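Local coordinates for protein lysine cyclodeaminase (Streptomyces pristinaespiralis, PDB 5YU3) that catalyses the NAD-dependent cyclodeamination of L-lysine to L-pipecolate, with loss of ammonia, and also recognises L-ornithine and L-2,4-diaminobutyrate, at residues Leu163-Glu177 against Val188-Glu201. Numbering follows the deposited sequence.
Sequences LQRALVWDTDPAHRE and VSVEIAEPARIAAE. With NAD (nicotinamide-adenine-dinucleotide), chain F.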
loop_
_atom_site.group_PDB
_atom_site.type_symbol
_atom_site.label_atom_id
_atom_site.label_comp_id
_atom_site.label_asym_id
_atom_site.label_seq_id
_atom_site.Cartn_x
_atom_site.Cartn_y
_atom_site.Cartn_z
ATOM N N LEU A 163 -37.917 -2.009 -6.461
ATOM C CA LEU A 163 -38.111 -1.084 -5.355
ATOM C C LEU A 163 -39.047 0.044 -5.756
ATOM O O LEU A 163 -38.890 0.652 -6.819
ATOM C CB LEU A 163 -36.774 -0.502 -4.898
ATOM C CG LEU A 163 -35.745 -1.483 -4.336
ATOM C CD1 LEU A 163 -34.536 -0.716 -3.830
ATOM C CD2 LEU A 163 -36.338 -2.331 -3.212
ATOM N N GLN A 164 -40.020 0.326 -4.892
ATOM C CA GLN A 164 -40.929 1.437 -5.101
ATOM C C GLN A 164 -40.717 2.583 -4.128
ATOM O O GLN A 164 -41.104 3.714 -4.437
ATOM C CB GLN A 164 -42.385 0.961 -5.008
ATOM C CG GLN A 164 -42.777 0.032 -6.146
ATOM C CD GLN A 164 -43.185 0.799 -7.393
ATOM O OE1 GLN A 164 -43.149 0.267 -8.505
ATOM N NE2 GLN A 164 -43.575 2.063 -7.212
ATOM N N ARG A 165 -40.107 2.334 -2.975
ATOM C CA ARG A 165 -39.884 3.414 -2.030
ATOM C C ARG A 165 -38.690 3.086 -1.155
ATOM O O ARG A 165 -38.308 1.924 -0.992
ATOM C CB ARG A 165 -41.125 3.684 -1.169
ATOM C CG ARG A 165 -41.434 2.589 -0.190
ATOM C CD ARG A 165 -42.609 2.975 0.697
ATOM N NE ARG A 165 -42.921 1.923 1.658
ATOM C CZ ARG A 165 -43.611 2.120 2.778
ATOM N NH1 ARG A 165 -44.053 3.336 3.080
ATOM N NH2 ARG A 165 -43.842 1.107 3.599
ATOM N N ALA A 166 -38.097 4.142 -0.610
ATOM C CA ALA A 166 -36.981 4.042 0.321
ATOM C C ALA A 166 -37.330 4.835 1.570
ATOM O O ALA A 166 -37.641 6.030 1.482
ATOM C CB ALA A 166 -35.682 4.563 -0.314
ATOM N N LEU A 167 -37.298 4.164 2.723
ATOM C CA LEU A 167 -37.461 4.790 4.032
ATOM C C LEU A 167 -36.073 4.995 4.626
ATOM O O LEU A 167 -35.320 4.026 4.764
ATOM C CB LEU A 167 -38.299 3.898 4.948
ATOM C CG LEU A 167 -39.691 3.465 4.477
ATOM C CD1 LEU A 167 -40.325 2.543 5.513
ATOM C CD2 LEU A 167 -40.580 4.679 4.230
ATOM N N VAL A 168 -35.721 6.242 4.955
ATOM C CA VAL A 168 -34.320 6.572 5.205
ATOM C C VAL A 168 -34.147 7.357 6.499
ATOM O O VAL A 168 -35.003 8.155 6.899
ATOM C CB VAL A 168 -33.699 7.345 4.006
ATOM C CG1 VAL A 168 -34.007 6.633 2.709
ATOM C CG2 VAL A 168 -34.196 8.782 3.949
ATOM N N TRP A 169 -33.013 7.119 7.163
ATOM C CA TRP A 169 -32.675 7.822 8.387
ATOM C C TRP A 169 -31.187 8.139 8.412
ATOM O O TRP A 169 -30.367 7.366 7.909
ATOM C CB TRP A 169 -33.034 7.003 9.638
ATOM C CG TRP A 169 -32.858 7.769 10.898
ATOM C CD1 TRP A 169 -31.901 7.579 11.857
ATOM C CD2 TRP A 169 -33.666 8.859 11.351
ATOM N NE1 TRP A 169 -32.064 8.482 12.876
ATOM C CE2 TRP A 169 -33.139 9.283 12.588
ATOM C CE3 TRP A 169 -34.782 9.519 10.826
ATOM C CZ2 TRP A 169 -33.699 10.333 13.316
ATOM C CZ3 TRP A 169 -35.329 10.567 11.545
ATOM C CH2 TRP A 169 -34.787 10.963 12.776
ATOM N N ASP A 170 -30.863 9.291 8.990
ATOM C CA ASP A 170 -29.507 9.691 9.332
ATOM C C ASP A 170 -29.587 10.452 10.645
ATOM O O ASP A 170 -30.597 11.101 10.931
ATOM C CB ASP A 170 -28.895 10.565 8.221
ATOM C CG ASP A 170 -27.369 10.615 8.259
ATOM O OD1 ASP A 170 -26.811 11.268 9.166
ATOM O OD2 ASP A 170 -26.735 10.038 7.336
ATOM N N THR A 171 -28.522 10.376 11.454
ATOM C CA THR A 171 -28.525 11.128 12.707
ATOM C C THR A 171 -28.289 12.612 12.482
ATOM O O THR A 171 -28.552 13.416 13.385
ATOM C CB THR A 171 -27.475 10.575 13.674
ATOM O OG1 THR A 171 -26.250 10.354 12.970
ATOM C CG2 THR A 171 -27.957 9.256 14.274
ATOM N N ASP A 172 -27.811 12.989 11.301
ATOM C CA ASP A 172 -27.633 14.382 10.929
ATOM C C ASP A 172 -28.863 14.810 10.147
ATOM O O ASP A 172 -29.098 14.278 9.052
ATOM C CB ASP A 172 -26.371 14.551 10.083
ATOM C CG ASP A 172 -26.004 16.011 9.854
ATOM O OD1 ASP A 172 -26.915 16.831 9.630
ATOM O OD2 ASP A 172 -24.803 16.339 9.896
ATOM N N PRO A 173 -29.681 15.742 10.653
ATOM C CA PRO A 173 -30.916 16.089 9.932
ATOM C C PRO A 173 -30.657 16.646 8.545
ATOM O O PRO A 173 -31.406 16.334 7.612
ATOM C CB PRO A 173 -31.584 17.108 10.860
ATOM C CG PRO A 173 -30.769 16.923 12.233
ATOM C CD PRO A 173 -29.560 16.582 11.894
ATOM N N ALA A 174 -29.589 17.431 8.381
ATOM C CA ALA A 174 -29.239 17.953 7.063
ATOM C C ALA A 174 -28.972 16.830 6.067
ATOM O O ALA A 174 -29.332 16.937 4.887
ATOM C CB ALA A 174 -28.015 18.860 7.173
ATOM N N HIS A 175 -28.327 15.750 6.519
ATOM C CA HIS A 175 -27.941 14.673 5.607
ATOM C C HIS A 175 -29.125 13.805 5.206
ATOM O O HIS A 175 -29.173 13.321 4.072
ATOM C CB HIS A 175 -26.846 13.813 6.243
ATOM C CG HIS A 175 -25.556 14.542 6.442
ATOM N ND1 HIS A 175 -24.387 13.903 6.796
ATOM C CD2 HIS A 175 -25.246 15.857 6.331
ATOM C CE1 HIS A 175 -23.415 14.792 6.898
ATOM N NE2 HIS A 175 -23.910 15.985 6.620
ATOM N N ARG A 176 -30.089 13.594 6.102
ATOM C CA ARG A 176 -31.263 12.832 5.697
ATOM C C ARG A 176 -32.200 13.674 4.839
ATOM O O ARG A 176 -32.870 13.140 3.952
ATOM C CB ARG A 176 -31.983 12.276 6.930
ATOM C CG ARG A 176 -32.553 13.318 7.875
ATOM C CD ARG A 176 -33.089 12.648 9.144
ATOM N NE ARG A 176 -33.753 13.599 10.036
ATOM C CZ ARG A 176 -33.398 13.840 11.294
ATOM N NH1 ARG A 176 -32.354 13.222 11.837
ATOM N NH2 ARG A 176 -34.088 14.724 12.011
ATOM N N GLU A 177 -32.245 14.988 5.068
ATOM C CA GLU A 177 -33.138 15.834 4.282
ATOM C C GLU A 177 -32.622 16.063 2.867
ATOM O O GLU A 177 -33.423 16.277 1.955
ATOM C CB GLU A 177 -33.368 17.168 5.002
ATOM C CG GLU A 177 -34.416 17.035 6.116
ATOM C CD GLU A 177 -34.240 18.047 7.234
ATOM O OE1 GLU A 177 -34.555 17.709 8.401
ATOM O OE2 GLU A 177 -33.799 19.181 6.947
ATOM N N VAL A 188 -36.868 6.138 -7.264
ATOM C CA VAL A 188 -37.395 5.518 -6.049
ATOM C C VAL A 188 -37.789 6.631 -5.086
ATOM O O VAL A 188 -36.951 7.451 -4.695
ATOM C CB VAL A 188 -36.363 4.570 -5.414
ATOM C CG1 VAL A 188 -36.911 3.979 -4.110
ATOM C CG2 VAL A 188 -35.977 3.463 -6.377
ATOM N N SER A 189 -39.067 6.677 -4.704
ATOM C CA SER A 189 -39.507 7.747 -3.820
ATOM C C SER A 189 -38.873 7.579 -2.444
ATOM O O SER A 189 -38.733 6.462 -1.938
ATOM C CB SER A 189 -41.031 7.765 -3.701
ATOM O OG SER A 189 -41.484 6.548 -3.156
ATOM N N VAL A 190 -38.490 8.699 -1.839
ATOM C CA VAL A 190 -37.752 8.709 -0.582
ATOM C C VAL A 190 -38.626 9.329 0.493
ATOM O O VAL A 190 -39.227 10.389 0.280
ATOM C CB VAL A 190 -36.427 9.475 -0.724
ATOM C CG1 VAL A 190 -35.835 9.799 0.648
ATOM C CG2 VAL A 190 -35.459 8.676 -1.581
ATOM N N GLU A 191 -38.677 8.682 1.650
ATOM C CA GLU A 191 -39.416 9.167 2.808
ATOM C C GLU A 191 -38.524 9.025 4.029
ATOM O O GLU A 191 -37.949 7.955 4.251
ATOM C CB GLU A 191 -40.717 8.374 2.986
ATOM C CG GLU A 191 -41.464 8.660 4.264
ATOM C CD GLU A 191 -42.769 7.884 4.354
ATOM O OE1 GLU A 191 -43.510 8.098 5.334
ATOM O OE2 GLU A 191 -43.050 7.060 3.453
ATOM N N ILE A 192 -38.369 10.106 4.791
ATOM C CA ILE A 192 -37.611 10.029 6.031
ATOM C C ILE A 192 -38.434 9.271 7.065
ATOM O O ILE A 192 -39.649 9.487 7.200
ATOM C CB ILE A 192 -37.239 11.438 6.525
ATOM C CG1 ILE A 192 -36.307 12.111 5.513
ATOM C CG2 ILE A 192 -36.595 11.374 7.910
ATOM C CD1 ILE A 192 -36.059 13.586 5.780
ATOM N N ALA A 193 -37.783 8.353 7.779
ATOM C CA ALA A 193 -38.476 7.506 8.743
ATOM C C ALA A 193 -37.496 7.090 9.826
ATOM O O ALA A 193 -36.317 6.837 9.545
ATOM C CB ALA A 193 -39.091 6.275 8.061
ATOM N N GLU A 194 -37.981 7.032 11.064
ATOM C CA GLU A 194 -37.108 6.691 12.166
ATOM C C GLU A 194 -36.721 5.214 12.097
ATOM O O GLU A 194 -37.423 4.404 11.488
ATOM C CB GLU A 194 -37.776 7.033 13.498
ATOM C CG GLU A 194 -37.361 8.425 13.970
ATOM C CD GLU A 194 -38.197 8.953 15.106
ATOM O OE1 GLU A 194 -38.431 8.205 16.076
ATOM O OE2 GLU A 194 -38.627 10.123 15.017
ATOM N N PRO A 195 -35.582 4.849 12.693
ATOM C CA PRO A 195 -35.082 3.470 12.532
ATOM C C PRO A 195 -36.073 2.391 12.927
ATOM O O PRO A 195 -36.122 1.343 12.274
ATOM C CB PRO A 195 -33.830 3.456 13.410
ATOM C CG PRO A 195 -33.445 5.010 13.536
ATOM C CD PRO A 195 -34.553 5.695 13.399
ATOM N N ALA A 196 -36.878 2.608 13.974
ATOM C CA ALA A 196 -37.846 1.584 14.353
ATOM C C ALA A 196 -38.877 1.365 13.252
ATOM O O ALA A 196 -39.290 0.227 12.998
ATOM C CB ALA A 196 -38.529 1.958 15.675
ATOM N N ARG A 197 -39.284 2.437 12.566
ATOM C CA ARG A 197 -40.219 2.277 11.458
ATOM C C ARG A 197 -39.559 1.560 10.288
ATOM O O ARG A 197 -40.184 0.719 9.634
ATOM C CB ARG A 197 -40.764 3.639 11.016
ATOM C CG ARG A 197 -41.620 3.539 9.759
ATOM C CD ARG A 197 -42.527 4.745 9.496
ATOM N NE ARG A 197 -43.351 4.454 8.326
ATOM C CZ ARG A 197 -43.421 5.198 7.228
ATOM N NH1 ARG A 197 -42.740 6.330 7.134
ATOM N NH2 ARG A 197 -44.194 4.809 6.222
ATOM N N ILE A 198 -38.291 1.879 10.018
ATOM C CA ILE A 198 -37.562 1.205 8.950
ATOM C C ILE A 198 -37.460 -0.286 9.239
ATOM O O ILE A 198 -37.699 -1.122 8.357
ATOM C CB ILE A 198 -36.174 1.854 8.774
ATOM C CG1 ILE A 198 -36.326 3.296 8.262
ATOM C CG2 ILE A 198 -35.296 1.023 7.836
ATOM C CD1 ILE A 198 -35.026 4.101 8.285
ATOM N N ALA A 199 -37.130 -0.642 10.486
ATOM C CA ALA A 199 -37.058 -2.050 10.872
ATOM C C ALA A 199 -38.390 -2.760 10.648
ATOM O O ALA A 199 -38.423 -3.885 10.139
ATOM C CB ALA A 199 -36.620 -2.164 12.333
ATOM N N ALA A 200 -39.502 -2.100 10.985
ATOM C CA ALA A 200 -40.806 -2.752 10.874
ATOM C C ALA A 200 -41.268 -2.908 9.430
ATOM O O ALA A 200 -41.965 -3.880 9.112
ATOM C CB ALA A 200 -41.857 -1.973 11.673
ATOM N N GLU A 201 -40.909 -1.976 8.539
ATOM C CA GLU A 201 -41.565 -1.900 7.242
ATOM C C GLU A 201 -40.700 -2.306 6.055
ATOM O O GLU A 201 -41.254 -2.599 4.993
ATOM C CB GLU A 201 -42.095 -0.479 7.003
ATOM C CG GLU A 201 -43.351 -0.163 7.811
ATOM C CD GLU A 201 -43.913 1.227 7.546
ATOM O OE1 GLU A 201 -44.369 1.878 8.510
ATOM O OE2 GLU A 201 -43.913 1.668 6.377
HETATM P PA NAD F . -20.448 9.292 4.767
HETATM O O1A NAD F . -19.730 10.129 5.779
HETATM O O2A NAD F . -20.693 9.836 3.373
HETATM O O5B NAD F . -21.904 8.937 5.353
HETATM C C5B NAD F . -22.026 8.314 6.637
HETATM C C4B NAD F . -23.337 8.807 7.230
HETATM O O4B NAD F . -23.608 8.089 8.436
HETATM C C3B NAD F . -23.262 10.285 7.625
HETATM O O3B NAD F . -24.271 11.039 6.917
HETATM C C2B NAD F . -23.524 10.278 9.122
HETATM O O2B NAD F . -24.290 11.388 9.583
HETATM C C1B NAD F . -24.300 8.991 9.292
HETATM N N9A NAD F . -24.335 8.412 10.652
HETATM C C8A NAD F . -23.360 8.401 11.590
HETATM N N7A NAD F . -23.788 7.738 12.711
HETATM C C5A NAD F . -25.054 7.322 12.469
HETATM C C6A NAD F . -26.102 6.581 13.195
HETATM N N6A NAD F . -25.885 6.118 14.449
HETATM N N1A NAD F . -27.272 6.358 12.555
HETATM C C2A NAD F . -27.531 6.796 11.308
HETATM N N3A NAD F . -26.631 7.490 10.592
HETATM C C4A NAD F . -25.404 7.769 11.113
HETATM O O3 NAD F . -19.640 7.886 4.656
HETATM P PN NAD F . -19.870 6.715 3.591
HETATM O O1N NAD F . -21.346 6.633 3.276
HETATM O O2N NAD F . -18.861 6.893 2.477
HETATM O O5D NAD F . -19.407 5.411 4.420
HETATM C C5D NAD F . -20.253 4.866 5.434
HETATM C C4D NAD F . -19.609 3.592 5.982
HETATM O O4D NAD F . -19.416 2.652 4.925
HETATM C C3D NAD F . -18.231 3.855 6.562
HETATM O O3D NAD F . -18.048 3.008 7.718
HETATM C C2D NAD F . -17.298 3.376 5.472
HETATM O O2D NAD F . -15.983 3.065 5.952
HETATM C C1D NAD F . -18.072 2.169 4.984
HETATM N N1N NAD F . -17.676 1.663 3.676
HETATM C C2N NAD F . -17.773 0.344 3.463
HETATM C C3N NAD F . -17.412 -0.213 2.244
HETATM C C7N NAD F . -17.556 -1.686 2.054
HETATM O O7N NAD F . -17.041 -2.232 1.099
HETATM N N7N NAD F . -18.303 -2.371 2.936
HETATM C C4N NAD F . -16.975 0.615 1.206
HETATM C C5N NAD F . -16.915 1.986 1.451
HETATM C C6N NAD F . -17.281 2.497 2.697
HETATM O O HOH W 1 -41.301 5.268 -6.522
HETATM O O HOH W 2 -43.341 -1.789 3.636
#
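Val188 enters the contact with CG1 against the backbone of Arg165, 3.6 Å from its C atom. At Ser189 the hydroxyl OG donates to Gln164 O, in the carbonyl plane and on a lone pair, while Ser189 O takes the amide of Ala166. From here the chain pairs in parallel with strand 165-169: Glu191 bonds through N to Ala166 O and through O to Val168 N, and Ala193 N closes on Val168 O. Val190 CG1 packs against Val168 CG2 at 3.8 Å, on the face that also carries Ile192. On the other face Glu191 lies alongside Leu167, its OE1 met from above the carboxylate plane by Arg197 NH1 at 2.6 Å. Glu194 CG and Pro195 CD cover one face of the Trp169 indole, Pro195 CD sitting 3.6 Å from the five-membered ring centroid in a CH-pi contact; the Arg176 guanidinium lies over the opposite face. With chi1 at -173°, the Trp169 side chain extends away from its own amide nitrogen, bringing the ring against the start of helix 195-201. A serine in its place would probably open a gap against Pro195 and leave one face of the Arg176 guanidinium without the ring. Asp170, just past strand 165-169, binds both adenosine ribose hydroxyls of NAD. Ile198 CD1 reaches Leu167 O. Glu201 OE2 receives Arg165 NH2 at 2.8 Å on its anti lone pair and Glu201 OE1 takes Arg197 NE, joining Arg165, Glu191, Arg197 and Glu201 in one salt-bridge network. Strand 189-192 is the outermost strand, within this chain, of the parallel Rossmann-type sheet, with strand 140-144 beyond 165-169; helix 179-183 packs on Val168 and Val190.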